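Local coordinates for protein diguanylate cyclase (Xanthomonas campestris pv. campestris, PDB 5H5O) that binds cyclic GMP through its cyclic nucleotide-binding domain and probably makes cyclic di-GMP from two GTP molecules through a GGDEF domain, at residues R19-G33 against R78-E92. Sequence-based numbering, arbitrary orientation.
Sequences RMREIAAGQALFERG and RSAGASASVDSRLIE. With PCG (cyclic guanosine monophosphate), chain C.
This contact belongs to the beta-roll of the cyclic nucleotide-binding domain, a cupin-like jelly roll. R19-G33 and R78-E92 run antiparallel along both sheets of the roll. Strand 19-23 pairs with 88-92, and strand 28-30 pairs with 81-84. Between strands 19-23 and 28-30 the backbone makes a type II beta turn from A24 to Q27. D87 closes that corner: its OD1 accepts a nearly straight bond from A25 N at 2.9 Å. A classic beta bulge follows, where L29 and F30 both face A82.

F30 links the sheet to the cyclic GMP site. Both faces of its ring are covered. A82 CB lies over one face, 3.7 Å from the ring centroid. The R78 guanidinium stacks on the opposite face with its plane turned 17° from the ring, and R78 CZ is 4.2 Å from the centroid, a cation-pi contact. F30 CG sits between the backbone N and the carbonyl carbon (chi1 55°), which directs the ring into this slot. R78 also bonds to Q38 O through NH2. Its NH1 meets the phosphate oxygen O1A of cyclic GMP at 2.6 Å, in the guanidinium plane. S79 N and OG both hold the other phosphate oxygen, O2A. The phosphate is therefore gripped from two adjacent residues.

Between the sheets, L29 and L90 meet tip to tip, with L29 CD2 3.7 Å from L90 CD1. I23 CD1 packs on A84 CB. From the middle of strand 19-23, R21 reaches along the sheet to E92 and grips it side-on in a salt bridge. R21 NE reaches E92 OE1 at 2.9 Å. Both carboxylate oxygens are met from above their plane, and the straighter bond (171°) runs 2.9 Å from R21 NH2 to E92 OE2.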
loop_
_atom_site.group_PDB
_atom_site.type_symbol
_atom_site.label_atom_id
_atom_site.label_comp_id
_atom_site.label_asym_id
_atom_site.label_seq_id
_atom_site.Cartn_x
_atom_site.Cartn_y
_atom_site.Cartn_z
ATOM N N ARG A 19 -8.770 11.388 17.277
ATOM C CA ARG A 19 -8.706 12.020 18.585
ATOM C C ARG A 19 -7.276 12.071 19.098
ATOM O O ARG A 19 -6.365 11.516 18.489
ATOM C CB ARG A 19 -9.597 11.294 19.580
ATOM C CG ARG A 19 -9.343 9.814 19.647
ATOM C CD ARG A 19 -9.724 9.322 21.000
ATOM N NE ARG A 19 -9.097 10.163 22.016
ATOM C CZ ARG A 19 -9.572 10.342 23.243
ATOM N NH1 ARG A 19 -10.691 9.732 23.619
ATOM N NH2 ARG A 19 -8.923 11.128 24.089
HETATM N N MSE A 20 -7.076 12.744 20.219
HETATM C CA MSE A 20 -5.726 12.930 20.750
HETATM C C MSE A 20 -5.501 11.970 21.895
HETATM O O MSE A 20 -6.435 11.586 22.603
HETATM C CB MSE A 20 -5.510 14.377 21.230
HETATM C CG MSE A 20 -5.817 15.436 20.173
HETATM SE SE MSE A 20 -4.848 15.138 18.501
HETATM C CE MSE A 20 -3.058 15.268 19.221
ATOM N N ARG A 21 -4.247 11.611 22.094
ATOM C CA ARG A 21 -3.895 10.614 23.084
ATOM C C ARG A 21 -2.561 11.022 23.692
ATOM O O ARG A 21 -1.592 11.282 22.975
ATOM C CB ARG A 21 -3.802 9.239 22.406
ATOM C CG ARG A 21 -4.120 8.050 23.295
ATOM C CD ARG A 21 -5.518 8.126 23.898
ATOM N NE ARG A 21 -6.565 7.464 23.117
ATOM C CZ ARG A 21 -7.797 7.246 23.580
ATOM N NH1 ARG A 21 -8.117 7.629 24.811
ATOM N NH2 ARG A 21 -8.714 6.646 22.835
ATOM N N GLU A 22 -2.519 11.106 25.014
ATOM C CA GLU A 22 -1.270 11.398 25.699
ATOM C C GLU A 22 -0.673 10.100 26.159
ATOM O O GLU A 22 -1.390 9.187 26.556
ATOM C CB GLU A 22 -1.511 12.312 26.901
ATOM C CG GLU A 22 -1.864 13.730 26.508
ATOM C CD GLU A 22 -2.364 14.557 27.670
ATOM O OE1 GLU A 22 -2.111 14.171 28.831
ATOM O OE2 GLU A 22 -3.017 15.594 27.414
ATOM N N ILE A 23 0.641 9.990 26.085
ATOM C CA ILE A 23 1.262 8.785 26.572
ATOM C C ILE A 23 2.563 9.113 27.288
ATOM O O ILE A 23 3.401 9.861 26.783
ATOM C CB ILE A 23 1.390 7.695 25.459
ATOM C CG1 ILE A 23 2.074 6.447 26.011
ATOM C CG2 ILE A 23 2.073 8.229 24.193
ATOM C CD1 ILE A 23 2.530 5.491 24.927
ATOM N N ALA A 24 2.700 8.595 28.501
ATOM C CA ALA A 24 3.850 8.947 29.332
ATOM C C ALA A 24 5.124 8.255 28.863
ATOM O O ALA A 24 5.074 7.188 28.237
ATOM C CB ALA A 24 3.568 8.628 30.816
ATOM N N ALA A 25 6.258 8.879 29.169
ATOM C CA ALA A 25 7.574 8.289 28.969
ATOM C C ALA A 25 7.635 6.873 29.536
ATOM O O ALA A 25 7.271 6.642 30.685
ATOM C CB ALA A 25 8.629 9.158 29.626
ATOM N N GLY A 26 8.082 5.922 28.723
ATOM C CA GLY A 26 8.221 4.549 29.171
ATOM C C GLY A 26 6.999 3.678 28.959
ATOM O O GLY A 26 7.088 2.459 29.049
ATOM N N GLN A 27 5.856 4.288 28.660
ATOM C CA GLN A 27 4.624 3.520 28.491
ATOM C C GLN A 27 4.514 2.846 27.130
ATOM O O GLN A 27 4.881 3.413 26.103
ATOM C CB GLN A 27 3.400 4.409 28.704
ATOM C CG GLN A 27 3.357 5.095 30.052
ATOM C CD GLN A 27 3.485 4.125 31.214
ATOM O OE1 GLN A 27 2.728 3.156 31.321
ATOM N NE2 GLN A 27 4.452 4.383 32.098
ATOM N N ALA A 28 3.977 1.633 27.128
ATOM C CA ALA A 28 3.718 0.934 25.886
ATOM C C ALA A 28 2.390 1.411 25.310
ATOM O O ALA A 28 1.430 1.651 26.051
ATOM C CB ALA A 28 3.692 -0.563 26.129
ATOM N N LEU A 29 2.352 1.571 23.991
ATOM C CA LEU A 29 1.122 1.875 23.275
ATOM C C LEU A 29 0.487 0.565 22.811
ATOM O O LEU A 29 -0.724 0.349 22.956
ATOM C CB LEU A 29 1.424 2.770 22.078
ATOM C CG LEU A 29 0.232 3.205 21.231
ATOM C CD1 LEU A 29 -0.691 4.093 22.060
ATOM C CD2 LEU A 29 0.724 3.929 19.966
ATOM N N PHE A 30 1.321 -0.306 22.250
ATOM C CA PHE A 30 0.911 -1.670 21.956
ATOM C C PHE A 30 2.098 -2.628 21.829
ATOM O O PHE A 30 3.246 -2.204 21.632
ATOM C CB PHE A 30 0.013 -1.750 20.710
ATOM C CG PHE A 30 0.608 -1.135 19.474
ATOM C CD1 PHE A 30 1.604 -1.782 18.764
ATOM C CD2 PHE A 30 0.139 0.069 19.003
ATOM C CE1 PHE A 30 2.136 -1.222 17.626
ATOM C CE2 PHE A 30 0.651 0.625 17.866
ATOM C CZ PHE A 30 1.655 -0.020 17.169
ATOM N N GLU A 31 1.803 -3.922 21.951
ATOM C CA GLU A 31 2.817 -4.963 21.875
ATOM C C GLU A 31 2.869 -5.586 20.502
ATOM O O GLU A 31 1.844 -5.692 19.811
ATOM C CB GLU A 31 2.527 -6.059 22.899
ATOM C CG GLU A 31 2.426 -5.547 24.321
ATOM C CD GLU A 31 3.653 -4.759 24.733
ATOM O OE1 GLU A 31 4.776 -5.140 24.332
ATOM O OE2 GLU A 31 3.494 -3.752 25.452
ATOM N N ARG A 32 4.070 -6.009 20.114
ATOM C CA ARG A 32 4.264 -6.694 18.850
ATOM C C ARG A 32 3.454 -7.986 18.837
ATOM O O ARG A 32 3.467 -8.742 19.805
ATOM C CB ARG A 32 5.746 -7.018 18.634
ATOM C CG ARG A 32 6.054 -7.671 17.286
ATOM C CD ARG A 32 7.556 -7.774 17.030
ATOM N NE ARG A 32 8.166 -8.851 17.804
ATOM C CZ ARG A 32 8.851 -8.673 18.930
ATOM N NH1 ARG A 32 9.359 -9.725 19.562
ATOM N NH2 ARG A 32 9.036 -7.447 19.419
ATOM N N GLY A 33 2.736 -8.223 17.744
ATOM C CA GLY A 33 1.953 -9.435 17.602
ATOM C C GLY A 33 0.495 -9.269 17.987
ATOM O O GLY A 33 -0.310 -10.173 17.778
ATOM N N ARG A 78 0.315 -6.720 14.846
ATOM C CA ARG A 78 1.287 -5.627 14.922
ATOM C C ARG A 78 2.706 -6.130 14.639
ATOM O O ARG A 78 3.208 -7.037 15.320
ATOM C CB ARG A 78 1.238 -4.952 16.300
ATOM C CG ARG A 78 -0.086 -4.261 16.663
ATOM C CD ARG A 78 -0.397 -3.074 15.768
ATOM N NE ARG A 78 -1.419 -2.204 16.351
ATOM C CZ ARG A 78 -2.019 -1.221 15.680
ATOM N NH1 ARG A 78 -1.699 -0.998 14.405
ATOM N NH2 ARG A 78 -2.948 -0.472 16.269
ATOM N N SER A 79 3.333 -5.544 13.624
ATOM C CA SER A 79 4.684 -5.917 13.212
ATOM C C SER A 79 5.748 -5.478 14.226
ATOM O O SER A 79 6.862 -5.983 14.235
ATOM C CB SER A 79 5.012 -5.287 11.868
ATOM O OG SER A 79 3.964 -5.495 10.957
ATOM N N ALA A 80 5.407 -4.528 15.076
ATOM C CA ALA A 80 6.364 -4.088 16.076
ATOM C C ALA A 80 5.645 -3.724 17.349
ATOM O O ALA A 80 4.436 -3.501 17.342
ATOM C CB ALA A 80 7.186 -2.905 15.555
ATOM N N GLY A 81 6.388 -3.699 18.448
ATOM C CA GLY A 81 5.897 -3.094 19.666
ATOM C C GLY A 81 6.120 -1.591 19.585
ATOM O O GLY A 81 7.127 -1.128 19.024
ATOM N N ALA A 82 5.172 -0.826 20.118
ATOM C CA ALA A 82 5.280 0.634 20.130
ATOM C C ALA A 82 5.276 1.140 21.561
ATOM O O ALA A 82 4.465 0.689 22.375
ATOM C CB ALA A 82 4.132 1.270 19.316
ATOM N N SER A 83 6.179 2.074 21.864
ATOM C CA SER A 83 6.321 2.589 23.218
ATOM C C SER A 83 6.899 4.005 23.227
ATOM O O SER A 83 7.618 4.419 22.314
ATOM C CB SER A 83 7.168 1.641 24.083
ATOM O OG SER A 83 8.555 1.778 23.802
ATOM N N ALA A 84 6.543 4.767 24.250
ATOM C CA ALA A 84 6.936 6.167 24.295
ATOM C C ALA A 84 8.327 6.305 24.908
ATOM O O ALA A 84 8.595 5.804 26.003
ATOM C CB ALA A 84 5.899 7.009 25.045
ATOM N N SER A 85 9.212 6.976 24.184
ATOM C CA SER A 85 10.567 7.196 24.663
ATOM C C SER A 85 10.530 8.291 25.718
ATOM O O SER A 85 11.182 8.206 26.753
ATOM C CB SER A 85 11.468 7.602 23.497
ATOM O OG SER A 85 12.788 7.807 23.937
ATOM N N VAL A 86 9.757 9.325 25.423
ATOM C CA VAL A 86 9.578 10.461 26.307
ATOM C C VAL A 86 8.087 10.719 26.311
ATOM O O VAL A 86 7.360 10.061 25.568
ATOM C CB VAL A 86 10.313 11.680 25.761
ATOM C CG1 VAL A 86 11.838 11.442 25.799
ATOM C CG2 VAL A 86 9.849 11.994 24.333
ATOM N N ASP A 87 7.622 11.636 27.154
ATOM C CA ASP A 87 6.209 12.002 27.163
ATOM C C ASP A 87 5.825 12.382 25.738
ATOM O O ASP A 87 6.484 13.196 25.106
ATOM C CB ASP A 87 5.950 13.191 28.100
ATOM C CG ASP A 87 5.923 12.801 29.581
ATOM O OD1 ASP A 87 6.266 11.652 29.946
ATOM O OD2 ASP A 87 5.546 13.670 30.392
ATOM N N SER A 88 4.762 11.791 25.221
ATOM C CA SER A 88 4.431 12.003 23.824
ATOM C C SER A 88 2.957 12.286 23.644
ATOM O O SER A 88 2.137 11.950 24.497
ATOM C CB SER A 88 4.828 10.771 23.000
ATOM O OG SER A 88 6.230 10.677 22.905
ATOM N N ARG A 89 2.613 12.905 22.525
ATOM C CA ARG A 89 1.207 13.094 22.197
ATOM C C ARG A 89 1.002 12.592 20.784
ATOM O O ARG A 89 1.859 12.790 19.919
ATOM C CB ARG A 89 0.798 14.563 22.293
ATOM C CG ARG A 89 0.751 15.131 23.691
ATOM C CD ARG A 89 0.473 16.615 23.611
ATOM N NE ARG A 89 -0.145 17.118 24.823
ATOM C CZ ARG A 89 -0.390 18.402 25.052
ATOM N NH1 ARG A 89 -0.060 19.305 24.139
ATOM N NH2 ARG A 89 -0.954 18.776 26.194
ATOM N N LEU A 90 -0.145 11.956 20.563
ATOM C CA LEU A 90 -0.433 11.267 19.318
ATOM C C LEU A 90 -1.807 11.628 18.807
ATOM O O LEU A 90 -2.723 11.885 19.594
ATOM C CB LEU A 90 -0.406 9.757 19.542
ATOM C CG LEU A 90 0.802 9.103 20.215
ATOM C CD1 LEU A 90 0.582 7.612 20.364
ATOM C CD2 LEU A 90 2.055 9.344 19.415
ATOM N N ILE A 91 -1.955 11.639 17.486
ATOM C CA ILE A 91 -3.286 11.523 16.890
ATOM C C ILE A 91 -3.611 10.038 16.775
ATOM O O ILE A 91 -2.833 9.258 16.217
ATOM C CB ILE A 91 -3.352 12.144 15.489
ATOM C CG1 ILE A 91 -3.113 13.658 15.566
ATOM C CG2 ILE A 91 -4.708 11.818 14.810
ATOM C CD1 ILE A 91 -2.593 14.225 14.259
ATOM N N GLU A 92 -4.747 9.643 17.332
ATOM C CA GLU A 92 -5.224 8.274 17.212
ATOM C C GLU A 92 -6.410 8.227 16.247
ATOM O O GLU A 92 -7.425 8.885 16.464
ATOM C CB GLU A 92 -5.613 7.742 18.579
ATOM C CG GLU A 92 -6.205 6.345 18.599
ATOM C CD GLU A 92 -6.585 5.917 20.009
ATOM O OE1 GLU A 92 -5.690 5.814 20.872
ATOM O OE2 GLU A 92 -7.782 5.694 20.253
HETATM P PA PCG C . 1.642 -2.003 12.433
HETATM O O1A PCG C . 0.272 -1.546 12.803
HETATM O O2A PCG C . 2.142 -3.306 11.892
HETATM O "O5'" PCG C . 2.209 -1.646 13.554
HETATM C "C5'" PCG C . 3.640 -1.645 13.554
HETATM C "C4'" PCG C . 3.985 -0.599 12.529
HETATM O "O4'" PCG C . 5.319 -0.310 12.195
HETATM C "C3'" PCG C . 3.321 -0.871 11.215
HETATM O "O3'" PCG C . 1.888 -0.989 11.421
HETATM C "C2'" PCG C . 3.859 0.281 10.412
HETATM O "O2'" PCG C . 3.073 1.476 10.403
HETATM C "C1'" PCG C . 5.204 0.581 11.092
HETATM N N9 PCG C . 6.557 0.301 10.505
HETATM C C8 PCG C . 7.577 1.167 10.499
HETATM N N7 PCG C . 8.664 0.648 9.903
HETATM C C5 PCG C . 8.364 -0.576 9.509
HETATM C C6 PCG C . 9.069 -1.678 8.802
HETATM O O6 PCG C . 10.242 -1.518 8.448
HETATM N N1 PCG C . 8.401 -2.839 8.560
HETATM C C2 PCG C . 7.115 -3.024 8.944
HETATM N N2 PCG C . 6.508 -4.199 8.674
HETATM N N3 PCG C . 6.396 -2.043 9.606
HETATM C C4 PCG C . 6.966 -0.829 9.902
#